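Local coordinates for protein putative cytosine/guanine deaminase (Unidentified, PDB 2PAJ) that catalyses the zinc-dependent hydrolytic deamination of 2-amino-4-hydroxypteridines such as isoxanthopterin to 2,4-dihydroxypteridines, with release of ammonium, at residues Asp148-Leu153 and Glu198-Arg203; Leu83-Pro88 and Ala119-Ile124; Arg113-Ala118 and Asp136-Tyr141; Ser266-Cys271 and Ala295-Thr300. All blocks are in the same frame, centred on the assembly; numbering follows the deposited sequence.

Contact 1 of 4, residues Asp148-Leu153 and Glu198-Arg203; sequences DSSAIL and ERLAAR
The guanidinium of Arg199 meets the carboxylate of Asp148 obliquely, their planes 53° apart. One face of the guanidinium carries Leu200 CD2, 3.1 Å above the plane and displaced from the centre of the group. A water lies in plane at its edge. The salt bridge uses one oxygen only: Asp148 OD2 is 2.6 Å from Arg199 NH2. The second oxygen, Asp148 OD1, has other work. It accepts a weak capping bond of 3.2 Å from Ala151 N, which makes Asp148 the N-cap of helix 149-159. Its chi1 of -168° puts CG opposite the backbone N and lets the carboxylate serve both helices. The water accepts from Arg199 NH1 at 2.9 Å and donates to Asp148 OD1. It is also 2.8 Å from Ser150 OG, so it ties three side chains together. Arg199 NH1 has a further anionic partner in Asp196, one turn back on its helix. Next to the salt bridge, Ser150 CB packs on Leu200 CD2 at 3.8 Å. Ser150 OG is hydrogen-bonded to Tyr141 OH. The contact joins the first turn of helix 149-159 to the last turns of helix 190-203, in the outer layer of the amidohydrolase barrel. Strand 163-168 connects the two in sequence and lies against both: Ser150 touches its Leu166, and Leu200 touches its Arg168.

Contact 2 of 4, residues Leu83-Pro88 and Ala119-Ile124; sequences LLKGEP and ARIGLI
Lys85 NZ comes to 4.0 Å from Ile121 CG2 and makes a salt bridge with OE2 of Glu125, one turn further along the same helix. The lysine chain, bent at chi2 and chi4, passes Ile121 at a slant, and its ammonium group pairs with Glu125. The methyl group is a neighbour in passing. The second point of touch is purely apolar. Leu83 CD2 meets Ile121 CD1 at 3.6 Å, and the two side chains stand at about a right angle to each other. Ile121 thus uses both branches. CG1 lies opposite the carbonyl carbon (chi1 -71°) and carries CD1 to the leucine, while CG2 faces the lysine. Leu83 is buried and also rests on Leu117 and Ala118, one turn earlier in the helix. Leu467 and Ala471 of the C-terminal helix 464-483 pack on Ile121 as well. The loop lies near the active site: the side chain of Lys85 is about 7 Å from that of Gln81, which probably binds substrate. The zinc ligands His76 and His78 precede it in the chain. They form the HxH motif at the end of the first barrel strand, a hallmark of the amidohydrolase superfamily, and here the loop that follows folds back onto helix 112-127.

Contact 3 of 4, residues Arg113-Ala118 and Asp136-Tyr141; sequences RRFRLA and DHNYVY
Helix 112-127 meets the loop after strand 131-136 through Phe115, which reaches Asn138 and Val140. This is part of a beta-alpha-beta unit of the amidohydrolase TIM barrel: the helix links the parallel strands 67-73 and 131-136. Along the helix, Arg114 turns outward and forms salt bridges with Glu477 and Glu481. Phe115 follows and points the other way, into the protein. Its chi1 of -173° sets the ring opposite the backbone N and extends it toward the loop. There the far end of the ring meets two side chains arriving from the opposite direction. Phe115 CE1 is 3.5 Å from Val140 CG2 and 3.8 Å from Val140 CG1. Both valine methyl groups approach CE1 from the same side of the ring plane, neither squarely over the face nor at the edge. Phe115 CZ is 3.8 Å from Asn138 OD1, which sits at the ring edge near its plane. The ring and amide planes are 38° apart. Arg116, next in sequence, pairs with Glu155 and Glu156. All three residues that touch are buried. The loop borders the metal site: His137 O is hydrogen-bonded to ND1 of the zinc ligand His78, a second-shell link. Asn138 shapes the next bend as an Asx turn. Its OD1 accepts from Val140 N at 3.2 Å, in a nearly straight bond with the donor 53° out of the carbonyl plane.

Contact 4 of 4, residues Ser266-Cys271 and Ala295-Thr300; sequences SPVAFC and ALLAQT
Val268 and Leu296 lie side by side and point in opposite senses, each toward the other's helix. Val268 presents one branch. CG1 stands opposite its backbone N (chi1 177°) and projects across the gap, 4.1 Å from both CB and CD1 of Leu296. CD1 of Leu296 goes further and lies over the backbone of the partner helix, 3.9 Å from Ala269 CA. It is also near the methyl group of Ala269, at 4.5 Å from CB. Leu297 comes in beside Leu296: its CD2 is 4.2 Å from the same Val268 CG1. A single valine methyl group is therefore approached by two successive leucines. The two short helical segments run in broadly the same direction, with axes 10.4 Å apart at closest approach and 34° between them. They belong to helices 267-273 and 291-300, neighbours in the outer layer of the TIM barrel. Strand 281-284 connects them in sequence and leads to the zinc ligand His285. The contact is plain packing: the side chain of Val268 is about 12 Å from that of His285. Ser266 is the N-cap of helix 267-273, and its OG accepts a weak bond from Ala269 N. Glu293, from the first turn of the other helix, adds weak hydrogen bonds to Ser266 OG and Val268 N. Near the end of helix 291-300, Leu296 O accepts from Thr300 N and also from Thr300 OG1, the latter at 2.7 Å. Thr300 OG1 is in turn hydrogen-bonded to Thr302 OG1.

Contact 2 opens first, in the loop after strand 67-73, and closes on helix 112-127. Contact 3 opens earlier on that helix, before contact 2 has closed, so the two cross. It closes in the loop after strand 131-136. They also touch, where Leu83 meets the helix. Contact 1 follows in series and joins helices 149-159 and 190-203. It meets contact 3 at Ser149 and Ser150, and contact 2 where Leu153 packs on Ala119. Together these three tie successive early units of the barrel. Contact 4 comes last and stands apart, about 31 Å between centres from contacts 1 and 3. It closes around strand 281-284. None of the four nests within another.

Contact 1 of 4, residues Asp148-Leu153 and Glu198-Arg203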
loop_
_atom_site.group_PDB
_atom_site.type_symbol
_atom_site.label_atom_id
_atom_site.label_comp_id
_atom_site.label_asym_id
_atom_site.label_seq_id
_atom_site.Cartn_x
_atom_site.Cartn_y
_atom_site.Cartn_z
ATOM N N ASP A 148 -9.528 -19.150 5.475
ATOM C CA ASP A 148 -8.201 -18.592 5.669
ATOM C C ASP A 148 -8.063 -17.238 4.954
ATOM O O ASP A 148 -7.796 -17.175 3.745
ATOM C CB ASP A 148 -7.133 -19.564 5.157
ATOM C CG ASP A 148 -5.752 -19.162 5.599
ATOM O OD1 ASP A 148 -5.647 -18.034 6.112
ATOM O OD2 ASP A 148 -4.789 -19.942 5.444
ATOM N N SER A 149 -8.265 -16.161 5.708
ATOM C CA SER A 149 -8.155 -14.807 5.175
ATOM C C SER A 149 -6.811 -14.618 4.480
ATOM O O SER A 149 -6.738 -14.268 3.299
ATOM C CB SER A 149 -8.265 -13.799 6.309
ATOM O OG SER A 149 -9.523 -13.932 6.924
ATOM N N SER A 150 -5.745 -14.855 5.230
ATOM C CA SER A 150 -4.412 -14.706 4.701
ATOM C C SER A 150 -4.239 -15.456 3.384
ATOM O O SER A 150 -3.714 -14.900 2.414
ATOM C CB SER A 150 -3.416 -15.193 5.736
ATOM O OG SER A 150 -3.651 -14.529 6.964
ATOM N N ALA A 151 -4.682 -16.708 3.339
ATOM C CA ALA A 151 -4.567 -17.505 2.125
ATOM C C ALA A 151 -5.211 -16.770 0.959
ATOM O O ALA A 151 -4.592 -16.550 -0.077
ATOM C CB ALA A 151 -5.249 -18.842 2.322
ATOM N N ILE A 152 -6.468 -16.405 1.147
ATOM C CA ILE A 152 -7.238 -15.710 0.131
ATOM C C ILE A 152 -6.561 -14.427 -0.372
ATOM O O ILE A 152 -6.484 -14.190 -1.583
ATOM C CB ILE A 152 -8.645 -15.375 0.678
ATOM C CG1 ILE A 152 -9.387 -16.676 1.018
ATOM C CG2 ILE A 152 -9.404 -14.541 -0.327
ATOM C CD1 ILE A 152 -10.619 -16.482 1.869
ATOM N N LEU A 153 -6.064 -13.609 0.555
ATOM C CA LEU A 153 -5.410 -12.365 0.187
ATOM C C LEU A 153 -4.196 -12.585 -0.718
ATOM O O LEU A 153 -4.047 -11.884 -1.727
ATOM C CB LEU A 153 -5.010 -11.584 1.438
ATOM C CG LEU A 153 -6.129 -10.866 2.204
ATOM C CD1 LEU A 153 -5.561 -10.068 3.371
ATOM C CD2 LEU A 153 -6.861 -9.944 1.270
ATOM N N GLU A 198 3.951 -17.331 13.064
ATOM C CA GLU A 198 5.095 -18.200 12.814
ATOM C C GLU A 198 4.751 -19.063 11.591
ATOM O O GLU A 198 5.567 -19.270 10.687
ATOM C CB GLU A 198 5.359 -19.047 14.056
ATOM C CG GLU A 198 5.571 -18.175 15.293
ATOM C CD GLU A 198 6.196 -18.916 16.470
ATOM O OE1 GLU A 198 5.538 -19.831 17.031
ATOM O OE2 GLU A 198 7.348 -18.579 16.834
ATOM N N ARG A 199 3.508 -19.526 11.564
ATOM C CA ARG A 199 3.023 -20.329 10.463
ATOM C C ARG A 199 3.156 -19.504 9.178
ATOM O O ARG A 199 3.771 -19.949 8.208
ATOM C CB ARG A 199 1.567 -20.712 10.722
ATOM C CG ARG A 199 0.886 -21.360 9.554
ATOM C CD ARG A 199 -0.611 -21.067 9.594
ATOM N NE ARG A 199 -1.184 -20.943 8.251
ATOM C CZ ARG A 199 -1.957 -19.930 7.867
ATOM N NH1 ARG A 199 -2.254 -18.958 8.722
ATOM N NH2 ARG A 199 -2.420 -19.873 6.621
ATOM N N LEU A 200 2.588 -18.299 9.191
ATOM C CA LEU A 200 2.639 -17.384 8.042
ATOM C C LEU A 200 4.059 -16.947 7.667
ATOM O O LEU A 200 4.398 -16.822 6.490
ATOM C CB LEU A 200 1.806 -16.137 8.333
ATOM C CG LEU A 200 0.307 -16.378 8.504
ATOM C CD1 LEU A 200 -0.367 -15.095 8.983
ATOM C CD2 LEU A 200 -0.282 -16.870 7.177
ATOM N N ALA A 201 4.883 -16.712 8.677
ATOM C CA ALA A 201 6.249 -16.294 8.446
ATOM C C ALA A 201 7.008 -17.361 7.687
ATOM O O ALA A 201 7.808 -17.065 6.811
ATOM C CB ALA A 201 6.934 -16.021 9.760
ATOM N N ALA A 202 6.751 -18.615 8.024
ATOM C CA ALA A 202 7.444 -19.724 7.383
ATOM C C ALA A 202 6.850 -20.074 6.033
ATOM O O ALA A 202 7.548 -20.571 5.164
ATOM C CB ALA A 202 7.413 -20.936 8.287
ATOM N N ARG A 203 5.566 -19.798 5.855
ATOM C CA ARG A 203 4.886 -20.136 4.623
ATOM C C ARG A 203 5.036 -19.130 3.489
ATOM O O ARG A 203 5.387 -19.508 2.371
ATOM C CB ARG A 203 3.406 -20.342 4.926
ATOM C CG ARG A 203 2.571 -21.021 3.852
ATOM C CD ARG A 203 1.113 -20.908 4.288
ATOM N NE ARG A 203 0.147 -21.781 3.608
ATOM C CZ ARG A 203 0.012 -21.884 2.291
ATOM N NH1 ARG A 203 0.795 -21.171 1.488
ATOM N NH2 ARG A 203 -0.921 -22.681 1.781
HETATM O O HOH W 1 -4.153 -16.711 8.680
#

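Contact 2 of 4, residues Leu83-Pro88 and Ala119-Ile124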
loop_
_atom_site.group_PDB
_atom_site.type_symbol
_atom_site.label_atom_id
_atom_site.label_comp_id
_atom_site.label_asym_id
_atom_site.label_seq_id
_atom_site.Cartn_x
_atom_site.Cartn_y
_atom_site.Cartn_z
ATOM N N LEU A 83 -16.280 -3.664 0.524
ATOM C CA LEU A 83 -17.681 -4.025 0.338
ATOM C C LEU A 83 -18.490 -3.312 1.400
ATOM O O LEU A 83 -19.670 -3.582 1.581
ATOM C CB LEU A 83 -17.896 -5.535 0.458
ATOM C CG LEU A 83 -17.497 -6.436 -0.718
ATOM C CD1 LEU A 83 -17.730 -7.871 -0.303
ATOM C CD2 LEU A 83 -18.298 -6.112 -1.976
ATOM N N LEU A 84 -17.826 -2.391 2.091
ATOM C CA LEU A 84 -18.429 -1.589 3.148
ATOM C C LEU A 84 -18.113 -0.118 2.881
ATOM O O LEU A 84 -18.042 0.691 3.809
ATOM C CB LEU A 84 -17.857 -1.995 4.509
ATOM C CG LEU A 84 -17.907 -3.472 4.919
ATOM C CD1 LEU A 84 -17.101 -3.668 6.189
ATOM C CD2 LEU A 84 -19.351 -3.917 5.123
ATOM N N LYS A 85 -17.918 0.204 1.604
ATOM C CA LYS A 85 -17.598 1.557 1.153
ATOM C C LYS A 85 -18.422 2.644 1.841
ATOM O O LYS A 85 -17.875 3.551 2.486
ATOM C CB LYS A 85 -17.789 1.658 -0.365
ATOM C CG LYS A 85 -16.792 0.831 -1.182
ATOM C CD LYS A 85 -16.133 1.690 -2.249
ATOM C CE LYS A 85 -14.867 1.059 -2.798
ATOM N NZ LYS A 85 -15.127 0.068 -3.859
ATOM N N GLY A 86 -19.737 2.555 1.698
ATOM C CA GLY A 86 -20.601 3.542 2.321
ATOM C C GLY A 86 -20.131 4.130 3.658
ATOM O O GLY A 86 -19.578 5.236 3.691
ATOM N N GLU A 87 -20.369 3.401 4.755
ATOM C CA GLU A 87 -19.997 3.840 6.113
ATOM C C GLU A 87 -19.354 2.736 6.959
ATOM O O GLU A 87 -18.951 1.695 6.427
ATOM C CB GLU A 87 -21.241 4.386 6.836
ATOM C CG GLU A 87 -21.382 5.902 6.735
ATOM C CD GLU A 87 -20.109 6.614 7.184
ATOM O OE1 GLU A 87 -19.105 6.592 6.435
ATOM O OE2 GLU A 87 -20.107 7.175 8.298
ATOM N N PRO A 88 -19.224 2.955 8.287
ATOM C CA PRO A 88 -18.606 1.886 9.097
ATOM C C PRO A 88 -19.478 0.637 9.322
ATOM O O PRO A 88 -20.242 0.565 10.287
ATOM C CB PRO A 88 -18.259 2.601 10.409
ATOM C CG PRO A 88 -17.991 4.006 9.955
ATOM C CD PRO A 88 -19.126 4.251 8.989
ATOM N N ALA A 119 -11.660 -8.182 -1.419
ATOM C CA ALA A 119 -10.230 -8.133 -1.664
ATOM C C ALA A 119 -9.976 -7.936 -3.136
ATOM O O ALA A 119 -9.159 -7.098 -3.521
ATOM C CB ALA A 119 -9.579 -9.420 -1.197
ATOM N N ARG A 120 -10.676 -8.704 -3.966
ATOM C CA ARG A 120 -10.493 -8.583 -5.403
ATOM C C ARG A 120 -10.811 -7.157 -5.848
ATOM O O ARG A 120 -10.001 -6.512 -6.505
ATOM C CB ARG A 120 -11.367 -9.597 -6.146
ATOM C CG ARG A 120 -11.043 -9.704 -7.633
ATOM C CD ARG A 120 -11.582 -11.007 -8.211
ATOM N NE ARG A 120 -11.498 -11.084 -9.673
ATOM C CZ ARG A 120 -10.365 -11.052 -10.370
ATOM N NH1 ARG A 120 -9.204 -10.943 -9.744
ATOM N NH2 ARG A 120 -10.395 -11.124 -11.694
ATOM N N ILE A 121 -11.988 -6.668 -5.475
ATOM C CA ILE A 121 -12.401 -5.315 -5.823
ATOM C C ILE A 121 -11.341 -4.262 -5.486
ATOM O O ILE A 121 -10.829 -3.583 -6.370
ATOM C CB ILE A 121 -13.704 -4.932 -5.102
ATOM C CG1 ILE A 121 -14.877 -5.718 -5.696
ATOM C CG2 ILE A 121 -13.938 -3.446 -5.240
ATOM C CD1 ILE A 121 -16.159 -5.705 -4.842
ATOM N N GLY A 122 -11.013 -4.126 -4.208
ATOM C CA GLY A 122 -10.030 -3.131 -3.803
ATOM C C GLY A 122 -8.670 -3.301 -4.443
ATOM O O GLY A 122 -7.947 -2.333 -4.669
ATOM N N LEU A 123 -8.316 -4.550 -4.714
ATOM C CA LEU A 123 -7.033 -4.875 -5.319
ATOM C C LEU A 123 -7.068 -4.421 -6.783
ATOM O O LEU A 123 -6.114 -3.826 -7.282
ATOM C CB LEU A 123 -6.808 -6.388 -5.229
ATOM C CG LEU A 123 -5.496 -6.971 -4.702
ATOM C CD1 LEU A 123 -5.063 -6.266 -3.426
ATOM C CD2 LEU A 123 -5.697 -8.463 -4.471
ATOM N N ILE A 124 -8.181 -4.694 -7.458
ATOM C CA ILE A 124 -8.343 -4.311 -8.850
ATOM C C ILE A 124 -8.311 -2.791 -9.027
ATOM O O ILE A 124 -7.641 -2.280 -9.925
ATOM C CB ILE A 124 -9.688 -4.802 -9.436
ATOM C CG1 ILE A 124 -9.785 -6.331 -9.404
ATOM C CG2 ILE A 124 -9.812 -4.323 -10.856
ATOM C CD1 ILE A 124 -8.774 -7.038 -10.268
#

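Contact 3 of 4, residues Arg113-Ala118 and Asp136-Tyr141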
loop_
_atom_site.group_PDB
_atom_site.type_symbol
_atom_site.label_atom_id
_atom_site.label_comp_id
_atom_site.label_asym_id
_atom_site.label_seq_id
_atom_site.Cartn_x
_atom_site.Cartn_y
_atom_site.Cartn_z
ATOM N N ARG A 113 -16.701 -16.496 0.121
ATOM C CA ARG A 113 -17.055 -15.774 -1.085
ATOM C C ARG A 113 -16.882 -14.268 -0.945
ATOM O O ARG A 113 -16.176 -13.632 -1.734
ATOM C CB ARG A 113 -18.510 -16.100 -1.441
ATOM C CG ARG A 113 -19.075 -15.291 -2.585
ATOM C CD ARG A 113 -18.659 -15.879 -3.937
ATOM N NE ARG A 113 -18.547 -14.846 -4.974
ATOM C CZ ARG A 113 -17.452 -14.117 -5.205
ATOM N NH1 ARG A 113 -16.345 -14.303 -4.482
ATOM N NH2 ARG A 113 -17.473 -13.186 -6.155
ATOM N N ARG A 114 -17.536 -13.709 0.067
ATOM C CA ARG A 114 -17.493 -12.281 0.314
ATOM C C ARG A 114 -16.123 -11.685 0.561
ATOM O O ARG A 114 -15.737 -10.730 -0.117
ATOM C CB ARG A 114 -18.450 -11.934 1.458
ATOM C CG ARG A 114 -19.904 -12.085 1.037
ATOM C CD ARG A 114 -20.883 -11.858 2.171
ATOM N NE ARG A 114 -22.263 -11.969 1.707
ATOM C CZ ARG A 114 -23.326 -11.987 2.505
ATOM N NH1 ARG A 114 -23.178 -11.904 3.820
ATOM N NH2 ARG A 114 -24.540 -12.084 1.984
ATOM N N PHE A 115 -15.381 -12.238 1.513
ATOM C CA PHE A 115 -14.053 -11.715 1.814
ATOM C C PHE A 115 -13.242 -11.656 0.530
ATOM O O PHE A 115 -12.556 -10.677 0.248
ATOM C CB PHE A 115 -13.329 -12.618 2.809
ATOM C CG PHE A 115 -12.019 -12.055 3.295
ATOM C CD1 PHE A 115 -11.993 -11.064 4.268
ATOM C CD2 PHE A 115 -10.818 -12.498 2.769
ATOM C CE1 PHE A 115 -10.808 -10.523 4.708
ATOM C CE2 PHE A 115 -9.616 -11.963 3.202
ATOM C CZ PHE A 115 -9.609 -10.972 4.176
ATOM N N ARG A 116 -13.342 -12.721 -0.250
ATOM C CA ARG A 116 -12.622 -12.837 -1.513
ATOM C C ARG A 116 -12.993 -11.746 -2.525
ATOM O O ARG A 116 -12.136 -11.245 -3.256
ATOM C CB ARG A 116 -12.907 -14.216 -2.101
ATOM C CG ARG A 116 -12.044 -14.597 -3.264
ATOM C CD ARG A 116 -11.720 -16.057 -3.137
ATOM N NE ARG A 116 -10.313 -16.312 -3.399
ATOM C CZ ARG A 116 -9.652 -17.359 -2.921
ATOM N NH1 ARG A 116 -10.280 -18.248 -2.151
ATOM N NH2 ARG A 116 -8.367 -17.520 -3.216
ATOM N N LEU A 117 -14.277 -11.399 -2.560
ATOM C CA LEU A 117 -14.783 -10.385 -3.465
ATOM C C LEU A 117 -14.276 -9.000 -3.084
ATOM O O LEU A 117 -13.801 -8.255 -3.936
ATOM C CB LEU A 117 -16.308 -10.383 -3.445
ATOM C CG LEU A 117 -16.986 -9.465 -4.460
ATOM C CD1 LEU A 117 -16.802 -10.014 -5.879
ATOM C CD2 LEU A 117 -18.458 -9.359 -4.112
ATOM N N ALA A 118 -14.381 -8.661 -1.803
ATOM C CA ALA A 118 -13.930 -7.366 -1.310
ATOM C C ALA A 118 -12.456 -7.142 -1.629
ATOM O O ALA A 118 -12.052 -6.056 -2.049
ATOM C CB ALA A 118 -14.152 -7.278 0.192
ATOM N N ASP A 136 -1.995 -4.703 3.019
ATOM C CA ASP A 136 -3.293 -4.689 3.666
ATOM C C ASP A 136 -3.182 -4.972 5.160
ATOM O O ASP A 136 -2.505 -5.910 5.574
ATOM C CB ASP A 136 -4.235 -5.703 3.016
ATOM C CG ASP A 136 -5.601 -5.736 3.690
ATOM O OD1 ASP A 136 -6.273 -4.681 3.745
ATOM O OD2 ASP A 136 -6.003 -6.814 4.178
ATOM N N HIS A 137 -3.835 -4.125 5.955
ATOM C CA HIS A 137 -3.857 -4.268 7.406
ATOM C C HIS A 137 -5.105 -5.097 7.666
ATOM O O HIS A 137 -6.161 -4.576 8.024
ATOM C CB HIS A 137 -3.967 -2.899 8.091
ATOM C CG HIS A 137 -3.733 -2.943 9.570
ATOM N ND1 HIS A 137 -3.859 -1.834 10.379
ATOM C CD2 HIS A 137 -3.369 -3.960 10.386
ATOM C CE1 HIS A 137 -3.584 -2.164 11.627
ATOM N NE2 HIS A 137 -3.284 -3.448 11.657
ATOM N N ASN A 138 -4.972 -6.399 7.440
ATOM C CA ASN A 138 -6.068 -7.338 7.612
ATOM C C ASN A 138 -6.274 -7.684 9.078
ATOM O O ASN A 138 -5.326 -8.013 9.793
ATOM C CB ASN A 138 -5.801 -8.604 6.787
ATOM C CG ASN A 138 -6.919 -9.624 6.901
ATOM O OD1 ASN A 138 -8.073 -9.271 7.158
ATOM N ND2 ASN A 138 -6.588 -10.895 6.678
ATOM N N TYR A 139 -7.516 -7.577 9.540
ATOM C CA TYR A 139 -7.790 -7.903 10.924
ATOM C C TYR A 139 -9.028 -8.743 11.123
ATOM O O TYR A 139 -9.578 -8.831 12.231
ATOM C CB TYR A 139 -7.801 -6.653 11.808
ATOM C CG TYR A 139 -8.797 -5.590 11.451
ATOM C CD1 TYR A 139 -10.162 -5.787 11.651
ATOM C CD2 TYR A 139 -8.361 -4.352 10.998
ATOM C CE1 TYR A 139 -11.065 -4.779 11.423
ATOM C CE2 TYR A 139 -9.246 -3.330 10.762
ATOM C CZ TYR A 139 -10.599 -3.547 10.976
ATOM O OH TYR A 139 -11.486 -2.532 10.744
ATOM N N VAL A 140 -9.463 -9.387 10.048
ATOM C CA VAL A 140 -10.582 -10.288 10.199
ATOM C C VAL A 140 -9.957 -11.656 10.531
ATOM O O VAL A 140 -9.425 -12.370 9.671
ATOM C CB VAL A 140 -11.485 -10.344 8.934
ATOM C CG1 VAL A 140 -11.381 -9.029 8.182
ATOM C CG2 VAL A 140 -11.148 -11.520 8.060
ATOM N N TYR A 141 -9.974 -11.957 11.828
ATOM C CA TYR A 141 -9.452 -13.190 12.397
ATOM C C TYR A 141 -10.253 -13.396 13.681
ATOM O O TYR A 141 -10.615 -12.430 14.360
ATOM C CB TYR A 141 -7.975 -13.036 12.746
ATOM C CG TYR A 141 -7.070 -12.833 11.549
ATOM C CD1 TYR A 141 -6.879 -13.855 10.616
ATOM C CD2 TYR A 141 -6.407 -11.612 11.348
ATOM C CE1 TYR A 141 -6.062 -13.676 9.523
ATOM C CE2 TYR A 141 -5.580 -11.417 10.249
ATOM C CZ TYR A 141 -5.419 -12.455 9.343
ATOM O OH TYR A 141 -4.648 -12.275 8.232
#

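Contact 4 of 4, residues Ser266-Cys271 and Ala295-Thr300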
loop_
_atom_site.group_PDB
_atom_site.type_symbol
_atom_site.label_atom_id
_atom_site.label_comp_id
_atom_site.label_asym_id
_atom_site.label_seq_id
_atom_site.Cartn_x
_atom_site.Cartn_y
_atom_site.Cartn_z
ATOM N N SER A 266 3.025 10.131 27.116
ATOM C CA SER A 266 2.797 10.234 25.664
ATOM C C SER A 266 2.643 8.907 24.922
ATOM O O SER A 266 3.272 7.913 25.263
ATOM C CB SER A 266 3.924 11.034 25.008
ATOM O OG SER A 266 4.006 10.746 23.623
ATOM N N PRO A 267 1.798 8.883 23.882
ATOM C CA PRO A 267 1.579 7.657 23.104
ATOM C C PRO A 267 2.854 7.103 22.458
ATOM O O PRO A 267 3.186 5.926 22.606
ATOM C CB PRO A 267 0.538 8.091 22.074
ATOM C CG PRO A 267 -0.253 9.116 22.825
ATOM C CD PRO A 267 0.818 9.919 23.515
ATOM N N VAL A 268 3.559 7.962 21.737
ATOM C CA VAL A 268 4.795 7.577 21.077
ATOM C C VAL A 268 5.831 7.153 22.128
ATOM O O VAL A 268 6.469 6.116 21.995
ATOM C CB VAL A 268 5.332 8.756 20.224
ATOM C CG1 VAL A 268 6.659 8.402 19.589
ATOM C CG2 VAL A 268 4.320 9.100 19.163
ATOM N N ALA A 269 5.972 7.954 23.179
ATOM C CA ALA A 269 6.913 7.673 24.257
ATOM C C ALA A 269 6.602 6.324 24.932
ATOM O O ALA A 269 7.503 5.607 25.370
ATOM C CB ALA A 269 6.874 8.813 25.281
ATOM N N PHE A 270 5.320 5.989 25.007
ATOM C CA PHE A 270 4.874 4.732 25.596
ATOM C C PHE A 270 5.312 3.600 24.666
ATOM O O PHE A 270 5.885 2.601 25.097
ATOM C CB PHE A 270 3.351 4.738 25.731
ATOM C CG PHE A 270 2.807 3.584 26.505
ATOM C CD1 PHE A 270 2.889 3.564 27.891
ATOM C CD2 PHE A 270 2.220 2.504 25.850
ATOM C CE1 PHE A 270 2.398 2.484 28.616
ATOM C CE2 PHE A 270 1.724 1.414 26.563
ATOM C CZ PHE A 270 1.811 1.400 27.949
ATOM N N CYS A 271 5.040 3.767 23.376
ATOM C CA CYS A 271 5.434 2.770 22.384
ATOM C C CYS A 271 6.925 2.504 22.467
ATOM O O CYS A 271 7.367 1.366 22.365
ATOM C CB CYS A 271 5.087 3.251 20.980
ATOM S SG CYS A 271 3.352 3.116 20.593
ATOM N N ALA A 295 10.387 14.122 17.215
ATOM C CA ALA A 295 11.823 13.910 17.370
ATOM C C ALA A 295 12.123 12.432 17.621
ATOM O O ALA A 295 13.071 11.870 17.064
ATOM C CB ALA A 295 12.346 14.754 18.524
ATOM N N LEU A 296 11.303 11.811 18.466
ATOM C CA LEU A 296 11.463 10.403 18.790
ATOM C C LEU A 296 11.235 9.544 17.558
ATOM O O LEU A 296 11.863 8.507 17.394
ATOM C CB LEU A 296 10.478 9.994 19.882
ATOM C CG LEU A 296 11.047 9.507 21.214
ATOM C CD1 LEU A 296 9.915 8.925 22.031
ATOM C CD2 LEU A 296 12.125 8.463 20.983
ATOM N N LEU A 297 10.320 9.963 16.697
ATOM C CA LEU A 297 10.062 9.213 15.478
ATOM C C LEU A 297 11.237 9.380 14.543
ATOM O O LEU A 297 11.598 8.466 13.815
ATOM C CB LEU A 297 8.798 9.724 14.791
ATOM C CG LEU A 297 7.491 9.392 15.506
ATOM C CD1 LEU A 297 6.354 10.149 14.852
ATOM C CD2 LEU A 297 7.259 7.887 15.476
ATOM N N ALA A 298 11.830 10.567 14.579
ATOM C CA ALA A 298 12.967 10.889 13.735
ATOM C C ALA A 298 14.238 10.152 14.156
ATOM O O ALA A 298 14.971 9.648 13.307
ATOM C CB ALA A 298 13.204 12.394 13.743
ATOM N N GLN A 299 14.502 10.085 15.459
ATOM C CA GLN A 299 15.711 9.416 15.942
ATOM C C GLN A 299 15.640 7.893 15.857
ATOM O O GLN A 299 16.657 7.230 15.636
ATOM C CB GLN A 299 16.016 9.828 17.380
ATOM C CG GLN A 299 15.161 9.134 18.409
ATOM C CD GLN A 299 15.789 9.131 19.802
ATOM O OE1 GLN A 299 15.845 10.160 20.485
ATOM N NE2 GLN A 299 16.273 7.963 20.223
ATOM N N THR A 300 14.440 7.345 16.025
ATOM C CA THR A 300 14.244 5.904 15.964
ATOM C C THR A 300 14.068 5.411 14.537
ATOM O O THR A 300 14.226 4.227 14.266
ATOM C CB THR A 300 13.026 5.466 16.804
ATOM O OG1 THR A 300 11.829 6.064 16.291
ATOM C CG2 THR A 300 13.212 5.894 18.239
#